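Local atomic coordinates of type-2Ba cytolytic delta-endotoxin (Bacillus thuringiensis serovar israelensis, PDB entry 2RCI), a protein that probably kills the larvae of dipteran insects by forming pores in the epithelial cell membrane of the midgut. Residues A[25-30]-A[189-194]; A[29-34]-A[153-158]. All blocks are in the same frame, centred on the assembly; numbering follows the deposited sequence.

Interaction 1 (A[25-30]-A[189-194]); sequences IRLTNT and VVQALD
In the alpha/beta fold of this Cyt toxin, a beta-sheet lies between two layers of helices, and a bidentate Arg26–Asp194 salt bridge fastens helix 21-31 of one layer to the segment just after strand 177-192. The guanidinium meets the carboxylate end-on, one nitrogen to each oxygen: Arg26 NH2 lies 2.9 Å from Asp194 OD1, and Arg26 NH1 reaches Asp194 OD2 at 3.2 Å along a nearly straight N-H direction (168°). Both oxygens are approached on their syn side, but the two flat groups are twisted 38° apart, so the paired bonds are not coplanar. Arg26 leaves the helix with CG anti to its backbone N (chi1 -179°), runs out extended through chi2 and bends at chi3, which turns the guanidinium towards Asp194.

The same NH2 also donates to Gln191 OE1 at 2.9 Å, from above the amide carbonyl plane. A water 2.9 Å from Arg26 NE and 3.1 Å from Gln191 NE2 accepts from both, closing a second link between these side chains. Gln191, largely buried, is held at both ends of its amide, since OE1 also accepts from Gln23 NE2 and NE2 donates to Pro55 O. With each amide atom engaged, the orientation of the group is well fixed. Leu27 lies next to this polar cluster. Both of its methyls approach Gln191 OE1, Leu27 CD2 the nearer at 3.3 Å.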
# COMPACT_ATOMS: atom_id res chain seq x y z
N ILE A 25 0.74 -14.57 7.43
CA ILE A 25 1.41 -14.00 8.58
C ILE A 25 2.92 -14.07 8.38
O ILE A 25 3.62 -13.09 8.65
CB ILE A 25 1.00 -14.74 9.91
CG1 ILE A 25 -0.45 -14.44 10.27
CG2 ILE A 25 1.95 -14.36 11.09
CD1 ILE A 25 -1.09 -15.44 11.26
N ARG A 26 3.41 -15.22 7.91
CA ARG A 26 4.85 -15.43 7.72
C ARG A 26 5.40 -14.37 6.74
O ARG A 26 6.39 -13.68 7.04
CB ARG A 26 5.13 -16.84 7.17
CG ARG A 26 6.65 -17.09 6.99
CD ARG A 26 6.98 -18.46 6.50
NE ARG A 26 6.60 -18.70 5.11
CZ ARG A 26 5.57 -19.45 4.74
NH1 ARG A 26 4.79 -20.03 5.65
NH2 ARG A 26 5.33 -19.62 3.45
N LEU A 27 4.72 -14.25 5.60
CA LEU A 27 5.17 -13.35 4.52
C LEU A 27 5.06 -11.87 4.89
O LEU A 27 5.93 -11.09 4.57
CB LEU A 27 4.46 -13.68 3.20
CG LEU A 27 4.70 -15.10 2.62
CD1 LEU A 27 3.79 -15.40 1.43
CD2 LEU A 27 6.18 -15.35 2.24
N THR A 28 3.99 -11.51 5.59
CA THR A 28 3.83 -10.16 6.13
C THR A 28 4.97 -9.86 7.12
O THR A 28 5.62 -8.82 7.04
CB THR A 28 2.44 -10.02 6.78
OG1 THR A 28 1.45 -10.19 5.75
CG2 THR A 28 2.25 -8.65 7.47
N ASN A 29 5.25 -10.81 8.03
CA ASN A 29 6.40 -10.66 8.95
C ASN A 29 7.72 -10.44 8.22
O ASN A 29 8.54 -9.62 8.64
CB ASN A 29 6.53 -11.89 9.87
CG ASN A 29 5.55 -11.88 11.02
OD1 ASN A 29 4.86 -10.88 11.26
ND2 ASN A 29 5.49 -12.99 11.77
N THR A 30 7.91 -11.17 7.13
CA THR A 30 9.16 -11.14 6.36
C THR A 30 9.41 -9.75 5.77
O THR A 30 10.53 -9.24 5.80
CB THR A 30 9.16 -12.24 5.28
OG1 THR A 30 9.07 -13.52 5.91
CG2 THR A 30 10.45 -12.21 4.46
N VAL A 189 4.72 -10.16 -5.03
CA VAL A 189 5.42 -11.44 -5.06
C VAL A 189 4.41 -12.58 -4.86
O VAL A 189 3.53 -12.52 -3.97
CB VAL A 189 6.58 -11.49 -4.00
CG1 VAL A 189 6.03 -11.33 -2.59
CG2 VAL A 189 7.37 -12.83 -4.11
N VAL A 190 4.48 -13.59 -5.72
CA VAL A 190 3.65 -14.77 -5.53
C VAL A 190 4.53 -15.92 -5.02
O VAL A 190 5.68 -16.07 -5.47
CB VAL A 190 2.89 -15.16 -6.82
CG1 VAL A 190 1.95 -14.03 -7.24
CG2 VAL A 190 3.86 -15.52 -7.99
N GLN A 191 4.01 -16.67 -4.06
CA GLN A 191 4.70 -17.85 -3.54
C GLN A 191 3.72 -19.02 -3.60
O GLN A 191 2.51 -18.85 -3.32
CB GLN A 191 5.16 -17.64 -2.09
CG GLN A 191 5.92 -18.84 -1.46
CD GLN A 191 6.42 -18.53 -0.05
OE1 GLN A 191 5.63 -18.33 0.87
NE2 GLN A 191 7.74 -18.48 0.12
N ALA A 192 4.23 -20.19 -4.00
CA ALA A 192 3.43 -21.42 -3.94
C ALA A 192 2.79 -21.55 -2.56
O ALA A 192 3.41 -21.28 -1.53
CB ALA A 192 4.27 -22.68 -4.28
N LEU A 193 1.52 -21.94 -2.54
CA LEU A 193 0.81 -22.18 -1.32
C LEU A 193 1.47 -23.32 -0.55
O LEU A 193 1.78 -24.32 -1.10
CB LEU A 193 -0.66 -22.48 -1.57
CG LEU A 193 -1.59 -21.38 -2.02
CD1 LEU A 193 -2.96 -21.87 -2.42
CD2 LEU A 193 -1.69 -20.24 -1.06
N ASP A 194 1.81 -23.05 0.68
CA ASP A 194 1.43 -23.78 1.86
C ASP A 194 0.77 -25.10 1.70
O ASP A 194 -0.37 -25.13 1.51
CB ASP A 194 2.46 -23.83 2.95
CG ASP A 194 2.96 -22.51 3.36
OD1 ASP A 194 3.84 -22.04 2.69
OD2 ASP A 194 2.60 -21.98 4.38
O HOH W 1 8.62 -18.19 3.10

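Interaction 2 (A[29-34]-A[153-158]); sequences NTFQGA and ILPIAF
Phe31 O accepts a hydrogen bond from Ala34 N at 3.0 Å, while the side chain of Phe31 turns toward Pro155 and Ile153. No polar bond crosses between residues 29-34 and 153-158; the contact is wholly apolar, and its three touching residues are buried. Pro155 provides the main piece. Its CG lies over one face of the Phe31 ring, 4.1 Å from the ring centroid and 17° off the normal, in a CH-pi contact. The methylene is shifted toward the rim, close to Phe31 CG and CD2 rather than over the middle.

The adjoining part of the ring is met by Ile153, whose CG2 methyl is 4.0 Å from both Phe31 CD1 and CE1 and approaches obliquely. Ile153 CG2 stands anti to the backbone N, while the longer CG1 branch leads away from the ring. Phe31 has CG anti to its carbonyl carbon (chi1 -74°), a setting that drops the ring from the helix onto the strand. Ile153 and Pro155, two residues apart, thus support neighbouring parts of one ring.

Leu139 of strand 132-142 also touches Phe31, and Phe42 of a loop packs on Pro155. From the other face of the sheet, Leu154 and Ile156 pack on Ile85 of helix 74-89. A strand with helices packed on both faces in this way reflects the Cyt toxin architecture, a beta-sheet enclosed by two helix layers.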
# COMPACT_ATOMS: atom_id res chain seq x y z
N ASN A 29 5.25 -10.81 8.03
CA ASN A 29 6.40 -10.66 8.95
C ASN A 29 7.72 -10.44 8.22
O ASN A 29 8.54 -9.62 8.64
CB ASN A 29 6.53 -11.89 9.87
CG ASN A 29 5.55 -11.88 11.02
OD1 ASN A 29 4.86 -10.88 11.26
ND2 ASN A 29 5.49 -12.99 11.77
N THR A 30 7.91 -11.17 7.13
CA THR A 30 9.16 -11.14 6.36
C THR A 30 9.41 -9.75 5.77
O THR A 30 10.53 -9.24 5.80
CB THR A 30 9.16 -12.24 5.28
OG1 THR A 30 9.07 -13.52 5.91
CG2 THR A 30 10.45 -12.21 4.46
N PHE A 31 8.34 -9.13 5.27
CA PHE A 31 8.44 -7.78 4.72
C PHE A 31 8.60 -6.62 5.69
O PHE A 31 8.94 -5.52 5.27
CB PHE A 31 7.35 -7.51 3.68
CG PHE A 31 7.61 -8.20 2.40
CD1 PHE A 31 7.02 -9.43 2.13
CD2 PHE A 31 8.54 -7.67 1.49
CE1 PHE A 31 7.32 -10.10 0.95
CE2 PHE A 31 8.84 -8.33 0.33
CZ PHE A 31 8.23 -9.54 0.04
N GLN A 32 8.40 -6.86 6.99
CA GLN A 32 8.81 -5.87 8.01
C GLN A 32 10.28 -5.47 7.83
O GLN A 32 10.66 -4.32 8.10
CB GLN A 32 8.57 -6.40 9.43
CG GLN A 32 7.12 -6.80 9.74
CD GLN A 32 6.12 -5.65 9.63
OE1 GLN A 32 6.49 -4.47 9.72
NE2 GLN A 32 4.84 -6.00 9.44
N GLY A 33 11.09 -6.41 7.35
CA GLY A 33 12.52 -6.19 7.08
C GLY A 33 12.84 -5.10 6.06
O GLY A 33 13.98 -4.61 6.00
N ALA A 34 11.85 -4.71 5.25
CA ALA A 34 12.06 -3.61 4.28
C ALA A 34 11.82 -2.19 4.84
O ALA A 34 11.97 -1.19 4.12
CB ALA A 34 11.21 -3.83 3.05
N ILE A 153 1.52 -11.44 -2.33
CA ILE A 153 1.81 -10.47 -1.29
C ILE A 153 2.19 -9.16 -1.99
O ILE A 153 3.08 -9.12 -2.87
CB ILE A 153 3.01 -10.94 -0.42
CG1 ILE A 153 2.75 -12.33 0.19
CG2 ILE A 153 3.32 -9.93 0.67
CD1 ILE A 153 1.52 -12.42 1.14
N LEU A 154 1.48 -8.09 -1.62
CA LEU A 154 1.65 -6.78 -2.25
C LEU A 154 1.88 -5.70 -1.17
O LEU A 154 0.91 -5.14 -0.63
CB LEU A 154 0.42 -6.47 -3.12
CG LEU A 154 0.27 -5.09 -3.79
CD1 LEU A 154 1.57 -4.55 -4.38
CD2 LEU A 154 -0.82 -5.22 -4.90
N PRO A 155 3.16 -5.47 -0.79
CA PRO A 155 3.51 -4.33 0.06
C PRO A 155 3.44 -3.07 -0.78
O PRO A 155 3.94 -3.06 -1.91
CB PRO A 155 4.98 -4.60 0.44
CG PRO A 155 5.19 -6.05 0.13
CD PRO A 155 4.35 -6.31 -1.06
N ILE A 156 2.80 -2.04 -0.24
CA ILE A 156 2.72 -0.74 -0.93
C ILE A 156 3.12 0.36 0.03
O ILE A 156 2.55 0.43 1.13
CB ILE A 156 1.30 -0.42 -1.42
CG1 ILE A 156 0.74 -1.52 -2.32
CG2 ILE A 156 1.28 0.97 -2.12
CD1 ILE A 156 -0.71 -1.34 -2.66
N ALA A 157 4.07 1.22 -0.35
CA ALA A 157 4.36 2.43 0.43
C ALA A 157 4.14 3.71 -0.38
O ALA A 157 4.55 3.78 -1.55
CB ALA A 157 5.79 2.42 0.98
N PHE A 158 3.49 4.70 0.22
CA PHE A 158 3.38 6.00 -0.44
C PHE A 158 4.17 7.06 0.33
O PHE A 158 4.21 7.04 1.55
CB PHE A 158 1.93 6.46 -0.50
CG PHE A 158 1.01 5.53 -1.24
CD1 PHE A 158 0.99 5.55 -2.62
CD2 PHE A 158 0.20 4.64 -0.54
CE1 PHE A 158 0.11 4.70 -3.34
CE2 PHE A 158 -0.68 3.80 -1.23
CZ PHE A 158 -0.69 3.80 -2.63

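In the fold
From the N terminus, the chain enters helix 21-31, which starts both contacts. Interaction 2 closes the shorter loop, returning to strand 150-162 after 118 residues; interaction 1 closes the longer one, reaching the end of strand 177-192 after 158. The shorter loop nests inside the longer, with Asn29 and Thr30 belonging to the first segment of each. The two strands are antiparallel neighbours, and the one helix packs across both; the centres of the two contacts lie about 11 Å apart. Ile153 N and Val189 O, 2.8 Å apart, probably hydrogen-bond, while Leu27 packs on Ile153 and Val189 on Phe31, joining the polar end to the buried interior.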